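Long-range contacts in arylmalonate decarboxylase (Bordetella bronchiseptica, PDB 3IXL), which catalyses the decarboxylation of 2-aryl-2-methylmalonates to 2-arylpropionates and carbon dioxide: residues A121-Y126 and D169-A174; E157-V162 and G189-L194. The protein carries 2 engineered substitutions. One frame throughout, in Å; residues are numbered along the deposited sequence.

Contact 1. Residues A121-Y126 and D169-A174; sequences ALATAY and DLCVRA. With PAC (2-phenylacetic acid), chain C.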
loop_
_atom_site.group_PDB
_atom_site.type_symbol
_atom_site.label_atom_id
_atom_site.label_comp_id
_atom_site.label_asym_id
_atom_site.label_seq_id
_atom_site.Cartn_x
_atom_site.Cartn_y
_atom_site.Cartn_z
ATOM N N ALA A 121 0.224 13.797 -6.891
ATOM C CA ALA A 121 0.184 14.534 -5.634
ATOM C C ALA A 121 0.228 13.516 -4.497
ATOM O O ALA A 121 -0.392 12.450 -4.598
ATOM C CB ALA A 121 -1.079 15.374 -5.556
ATOM N N LEU A 122 0.940 13.849 -3.423
ATOM C CA LEU A 122 1.101 12.929 -2.292
ATOM C C LEU A 122 0.301 13.381 -1.084
ATOM O O LEU A 122 0.434 14.520 -0.627
ATOM C CB LEU A 122 2.577 12.829 -1.894
ATOM C CG LEU A 122 3.610 12.525 -2.984
ATOM C CD1 LEU A 122 5.038 12.440 -2.417
ATOM C CD2 LEU A 122 3.246 11.256 -3.744
ATOM N N ALA A 123 -0.527 12.481 -0.558
ATOM C CA ALA A 123 -1.286 12.721 0.663
ATOM C C ALA A 123 -0.892 11.570 1.562
ATOM O O ALA A 123 -1.250 10.429 1.274
ATOM C CB ALA A 123 -2.788 12.678 0.370
ATOM N N THR A 124 -0.129 11.837 2.622
ATOM C CA THR A 124 0.446 10.722 3.389
ATOM C C THR A 124 0.216 10.854 4.882
ATOM O O THR A 124 -0.128 11.935 5.380
ATOM C CB THR A 124 1.964 10.577 3.193
ATOM O OG1 THR A 124 2.634 11.433 4.131
ATOM C CG2 THR A 124 2.394 10.892 1.755
ATOM N N ALA A 125 0.444 9.747 5.593
ATOM C CA ALA A 125 0.318 9.716 7.034
ATOM C C ALA A 125 1.629 10.108 7.718
ATOM O O ALA A 125 1.644 10.264 8.931
ATOM C CB ALA A 125 -0.105 8.325 7.485
ATOM N N TYR A 126 2.704 10.248 6.942
ATOM C CA TYR A 126 4.070 10.156 7.492
ATOM C C TYR A 126 4.724 11.445 7.943
ATOM O O TYR A 126 4.275 12.544 7.610
ATOM C CB TYR A 126 5.019 9.555 6.457
ATOM C CG TYR A 126 4.547 8.345 5.695
ATOM C CD1 TYR A 126 4.525 8.357 4.301
ATOM C CD2 TYR A 126 4.195 7.173 6.356
ATOM C CE1 TYR A 126 4.133 7.236 3.582
ATOM C CE2 TYR A 126 3.793 6.039 5.645
ATOM C CZ TYR A 126 3.773 6.090 4.255
ATOM O OH TYR A 126 3.393 4.980 3.522
ATOM N N ASP A 169 -10.035 15.549 3.078
ATOM C CA ASP A 169 -9.458 16.887 3.110
ATOM C C ASP A 169 -7.954 16.880 2.815
ATOM O O ASP A 169 -7.449 17.764 2.117
ATOM C CB ASP A 169 -9.722 17.530 4.465
ATOM C CG ASP A 169 -9.043 18.858 4.604
ATOM O OD1 ASP A 169 -9.508 19.819 3.954
ATOM O OD2 ASP A 169 -8.040 18.929 5.347
ATOM N N LEU A 170 -7.236 15.891 3.348
ATOM C CA LEU A 170 -5.803 15.761 3.076
ATOM C C LEU A 170 -5.521 15.608 1.579
ATOM O O LEU A 170 -4.616 16.242 1.035
ATOM C CB LEU A 170 -5.257 14.555 3.830
ATOM C CG LEU A 170 -3.742 14.337 3.790
ATOM C CD1 LEU A 170 -3.004 15.408 4.597
ATOM C CD2 LEU A 170 -3.412 12.938 4.318
ATOM N N CYS A 171 -6.293 14.751 0.918
ATOM C CA CYS A 171 -6.153 14.554 -0.525
ATOM C C CYS A 171 -6.470 15.815 -1.315
ATOM O O CYS A 171 -5.733 16.161 -2.243
ATOM C CB CYS A 171 -7.063 13.429 -0.990
ATOM S SG CYS A 171 -6.548 11.780 -0.453
ATOM N N VAL A 172 -7.560 16.482 -0.943
ATOM C CA VAL A 172 -7.963 17.702 -1.640
ATOM C C VAL A 172 -6.892 18.787 -1.473
ATOM O O VAL A 172 -6.508 19.431 -2.458
ATOM C CB VAL A 172 -9.352 18.195 -1.177
ATOM C CG1 VAL A 172 -9.670 19.558 -1.798
ATOM C CG2 VAL A 172 -10.432 17.191 -1.544
ATOM N N ARG A 173 -6.382 18.966 -0.249
ATOM C CA ARG A 173 -5.332 19.973 -0.018
ATOM C C ARG A 173 -4.040 19.648 -0.782
ATOM O O ARG A 173 -3.412 20.533 -1.361
ATOM C CB ARG A 173 -5.070 20.191 1.473
ATOM C CG ARG A 173 -6.217 20.919 2.185
ATOM C CD ARG A 173 -5.877 21.311 3.617
ATOM N NE ARG A 173 -5.714 20.169 4.514
ATOM C CZ ARG A 173 -4.542 19.738 4.975
ATOM N NH1 ARG A 173 -3.419 20.360 4.625
ATOM N NH2 ARG A 173 -4.483 18.690 5.787
ATOM N N ALA A 174 -3.661 18.373 -0.825
ATOM C CA ALA A 174 -2.470 17.962 -1.580
ATOM C C ALA A 174 -2.632 18.240 -3.073
ATOM O O ALA A 174 -1.709 18.719 -3.735
ATOM C CB ALA A 174 -2.166 16.487 -1.340
HETATM C C1 PAC C . 2.995 2.081 5.398
HETATM C C2 PAC C . 2.937 1.880 6.901
HETATM C "C1'" PAC C . 1.898 0.970 7.524
HETATM C "C2'" PAC C . 1.516 1.289 8.831
HETATM C "C3'" PAC C . 0.575 0.516 9.511
HETATM C "C4'" PAC C . 0.014 -0.591 8.882
HETATM C "C5'" PAC C . 0.387 -0.916 7.572
HETATM C "C6'" PAC C . 1.335 -0.147 6.890
HETATM O O1 PAC C . 2.170 1.552 4.602
HETATM O O2 PAC C . 3.935 2.825 4.997
#

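Contact 2. Residues E157-V162 and G189-L194; sequences EAMARV and GGLLTL. With PAC (2-phenylacetic acid), chain C.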
loop_
_atom_site.group_PDB
_atom_site.type_symbol
_atom_site.label_atom_id
_atom_site.label_comp_id
_atom_site.label_asym_id
_atom_site.label_seq_id
_atom_site.Cartn_x
_atom_site.Cartn_y
_atom_site.Cartn_z
ATOM N N GLU A 157 -1.191 2.318 15.535
ATOM C CA GLU A 157 -2.573 2.493 16.007
ATOM C C GLU A 157 -3.146 3.880 15.720
ATOM O O GLU A 157 -4.333 4.018 15.394
ATOM C CB GLU A 157 -2.688 2.180 17.506
ATOM C CG GLU A 157 -3.268 0.812 17.832
ATOM C CD GLU A 157 -2.654 -0.306 17.016
ATOM O OE1 GLU A 157 -1.426 -0.529 17.123
ATOM O OE2 GLU A 157 -3.408 -0.962 16.268
ATOM N N ALA A 158 -2.305 4.905 15.838
ATOM C CA ALA A 158 -2.729 6.274 15.588
ATOM C C ALA A 158 -3.234 6.445 14.155
ATOM O O ALA A 158 -4.178 7.198 13.909
ATOM C CB ALA A 158 -1.596 7.254 15.880
ATOM N N MET A 159 -2.616 5.742 13.211
ATOM C CA MET A 159 -3.039 5.864 11.816
ATOM C C MET A 159 -4.450 5.312 11.584
ATOM O O MET A 159 -5.224 5.890 10.815
ATOM C CB MET A 159 -2.018 5.233 10.869
ATOM C CG MET A 159 -0.825 6.146 10.555
ATOM S SD MET A 159 0.424 5.225 9.694
ATOM C CE MET A 159 1.820 6.311 9.890
ATOM N N ALA A 160 -4.793 4.223 12.270
ATOM C CA ALA A 160 -6.129 3.633 12.152
ATOM C C ALA A 160 -7.233 4.535 12.716
ATOM O O ALA A 160 -8.412 4.339 12.413
ATOM C CB ALA A 160 -6.170 2.259 12.817
ATOM N N ARG A 161 -6.849 5.516 13.529
ATOM C CA ARG A 161 -7.820 6.413 14.165
ATOM C C ARG A 161 -8.205 7.617 13.306
ATOM O O ARG A 161 -9.152 8.328 13.641
ATOM C CB ARG A 161 -7.315 6.885 15.531
ATOM C CG ARG A 161 -7.215 5.768 16.555
ATOM C CD ARG A 161 -7.122 6.301 17.982
ATOM N NE ARG A 161 -5.857 6.984 18.265
ATOM C CZ ARG A 161 -4.747 6.382 18.698
ATOM N NH1 ARG A 161 -4.721 5.065 18.885
ATOM N NH2 ARG A 161 -3.655 7.097 18.933
ATOM N N VAL A 162 -7.479 7.858 12.214
ATOM C CA VAL A 162 -7.758 9.007 11.360
ATOM C C VAL A 162 -9.077 8.756 10.615
ATOM O O VAL A 162 -9.251 7.716 9.970
ATOM C CB VAL A 162 -6.605 9.255 10.362
ATOM C CG1 VAL A 162 -6.880 10.468 9.484
ATOM C CG2 VAL A 162 -5.279 9.466 11.109
ATOM N N GLY A 189 -0.579 2.078 4.596
ATOM C CA GLY A 189 -1.484 0.959 4.747
ATOM C C GLY A 189 -2.112 0.906 6.119
ATOM O O GLY A 189 -2.883 -0.009 6.406
ATOM N N GLY A 190 -1.793 1.874 6.971
ATOM C CA GLY A 190 -2.380 1.932 8.313
ATOM C C GLY A 190 -3.643 2.759 8.354
ATOM O O GLY A 190 -4.364 2.742 9.346
ATOM N N LEU A 191 -3.905 3.469 7.266
ATOM C CA LEU A 191 -5.075 4.326 7.153
ATOM C C LEU A 191 -6.277 3.542 6.662
ATOM O O LEU A 191 -6.144 2.620 5.851
ATOM C CB LEU A 191 -4.782 5.469 6.178
ATOM C CG LEU A 191 -3.647 6.423 6.562
ATOM C CD1 LEU A 191 -3.336 7.356 5.404
ATOM C CD2 LEU A 191 -4.001 7.209 7.817
ATOM N N LEU A 192 -7.451 3.922 7.157
ATOM C CA LEU A 192 -8.711 3.335 6.712
ATOM C C LEU A 192 -9.339 4.292 5.715
ATOM O O LEU A 192 -9.991 5.269 6.079
ATOM C CB LEU A 192 -9.630 3.035 7.907
ATOM C CG LEU A 192 -9.081 1.951 8.839
ATOM C CD1 LEU A 192 -9.776 1.961 10.197
ATOM C CD2 LEU A 192 -9.169 0.566 8.194
ATOM N N THR A 193 -9.118 3.993 4.442
ATOM C CA THR A 193 -9.337 4.945 3.359
ATOM C C THR A 193 -10.496 4.613 2.425
ATOM O O THR A 193 -10.758 5.375 1.497
ATOM C CB THR A 193 -8.084 5.046 2.462
ATOM O OG1 THR A 193 -7.862 3.794 1.793
ATOM C CG2 THR A 193 -6.850 5.410 3.289
ATOM N N LEU A 194 -11.168 3.481 2.640
ATOM C CA LEU A 194 -12.133 3.014 1.639
ATOM C C LEU A 194 -13.295 3.969 1.365
ATOM O O LEU A 194 -13.767 4.047 0.231
ATOM C CB LEU A 194 -12.650 1.604 1.970
ATOM C CG LEU A 194 -11.675 0.444 1.727
ATOM C CD1 LEU A 194 -12.313 -0.856 2.162
ATOM C CD2 LEU A 194 -11.255 0.355 0.278
HETATM C C1 PAC C . 2.995 2.081 5.398
HETATM C C2 PAC C . 2.937 1.880 6.901
HETATM C "C1'" PAC C . 1.898 0.970 7.524
HETATM C "C2'" PAC C . 1.516 1.289 8.831
HETATM C "C3'" PAC C . 0.575 0.516 9.511
HETATM C "C4'" PAC C . 0.014 -0.591 8.882
HETATM C "C5'" PAC C . 0.387 -0.916 7.572
HETATM C "C6'" PAC C . 1.335 -0.147 6.890
HETATM O O1 PAC C . 2.170 1.552 4.602
HETATM O O2 PAC C . 3.935 2.825 4.997
HETATM O O HOH W 1 -7.468 5.802 9.230
HETATM O O HOH W 2 -10.968 6.426 8.302
#

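Contact 1. Residues A121-Y126 and D169-A174
Ala123 points its methyl at one turn of the helix. Its CB lies 3.9 Å from Leu170 CG, and Cys171 SG and Ala174 CB border the same methyl. Ala121 CB packs further along, 4.5 Å from Ala174 CB. Leu170 has CG anti to the backbone N (chi1 -174°). This carries CD2 along the strand to Thr124 O, at 3.6 Å. Ala174 CB rests on Leu122 O at 3.3 Å. The axes approach to 7.4 Å and run nearly antiparallel (151°), as in a beta-alpha-beta crossover. Helix 164-176 belongs to the connection from strand 144-145 to strand 183-187, and strand 119-124 lies between those two in the parallel sheet. Leu186 of strand 183-187 also touches Ala123 and Cys171. At the end of segment 121-126 the chain turns. Thr124 OG1 accepts from Tyr126 N (3.1 Å, 159°) in an ST turn, and also bonds to Asn131. The Tyr126 hydroxyl then reaches the bound phenylacetic acid. OH donates to PAC O2 at 2.7 Å, with that oxygen at the ring edge and near the ring plane. Ser187 is a second partner of the hydroxyl. Arg173 NE meets Asp169 OD2 at 2.8 Å in a salt bridge that stays within the helix. No hydrogen bond joins strand to helix. Apolar packing therefore holds the helix on the sheet, while the polar side-chain bonds of 121-126 lie at its Thr124-Tyr126 end.

Contact 2. Residues E157-V162 and G189-L194
Gly190, whose carbonyl meets Met159 and Ala160, has its CA over one face of the phenyl ring of the bound phenylacetic acid, 3.5 Å from PAC C3'. Met159 SD lies beyond the rim of the ring and above its plane, on the side of Gly190, 4.2 Å from PAC C2'. The guanidinium of Arg161 turns one face to Ala158 CA within its own segment. This is a pocket loop of a parallel alpha/beta domain: residues 189-194 follow strand 183-187 and pack on helix 156-160. Gly190 O lies 3.7 Å from Met159 CB, so bare backbone fits between helix 156-160 and the ligand. Gly189 N donates a straight bond to PAC O1 (2.8 Å, 179°). Gly190 N bonds to the engineered Ser188. Met159 CG is anti to its carbonyl carbon (chi1 -82°), and the chain beyond it is extended. This leads the side chain away from Gly190 and puts SD beside the ligand. Leu191 CD2 makes apolar contact with Met159 CB, at 4.1 Å, and with Val162 CB; the same methyl also lies against Met159 O. The Leu191 and Val162 side chains cross obliquely. Leu167 of helix 164-176 backs both. Leu192, which is exposed, touches Ala160 O through CD1. No direct hydrogen bond spans the segments; water does this instead. One water donates to Met159 O and Val162 O, both at 2.7 Å, and accepts from Leu192 N at 2.8 Å.

Contact 1 is fully buried, while contact 2 is only partly so, with Ala160 and Leu192 exposed. The first joins a strand to a covering helix through alanine methyls, a leucine and a cysteine. The second joins a short helix to an irregular loop through backbone, leucines and water. Helices 156-160 and 164-176 follow each other in the chain, and the segments of the two contacts alternate. The contacts meet directly: Ala125 CB lies 3.7 Å from Met159 CE and 4.0 Å from Leu191 CD1. Both reach the ligand carboxyl group, contact 1 by a phenol and contact 2 by a backbone N-H. Thr75 and Ser76 also hydrogen-bond to the ligand.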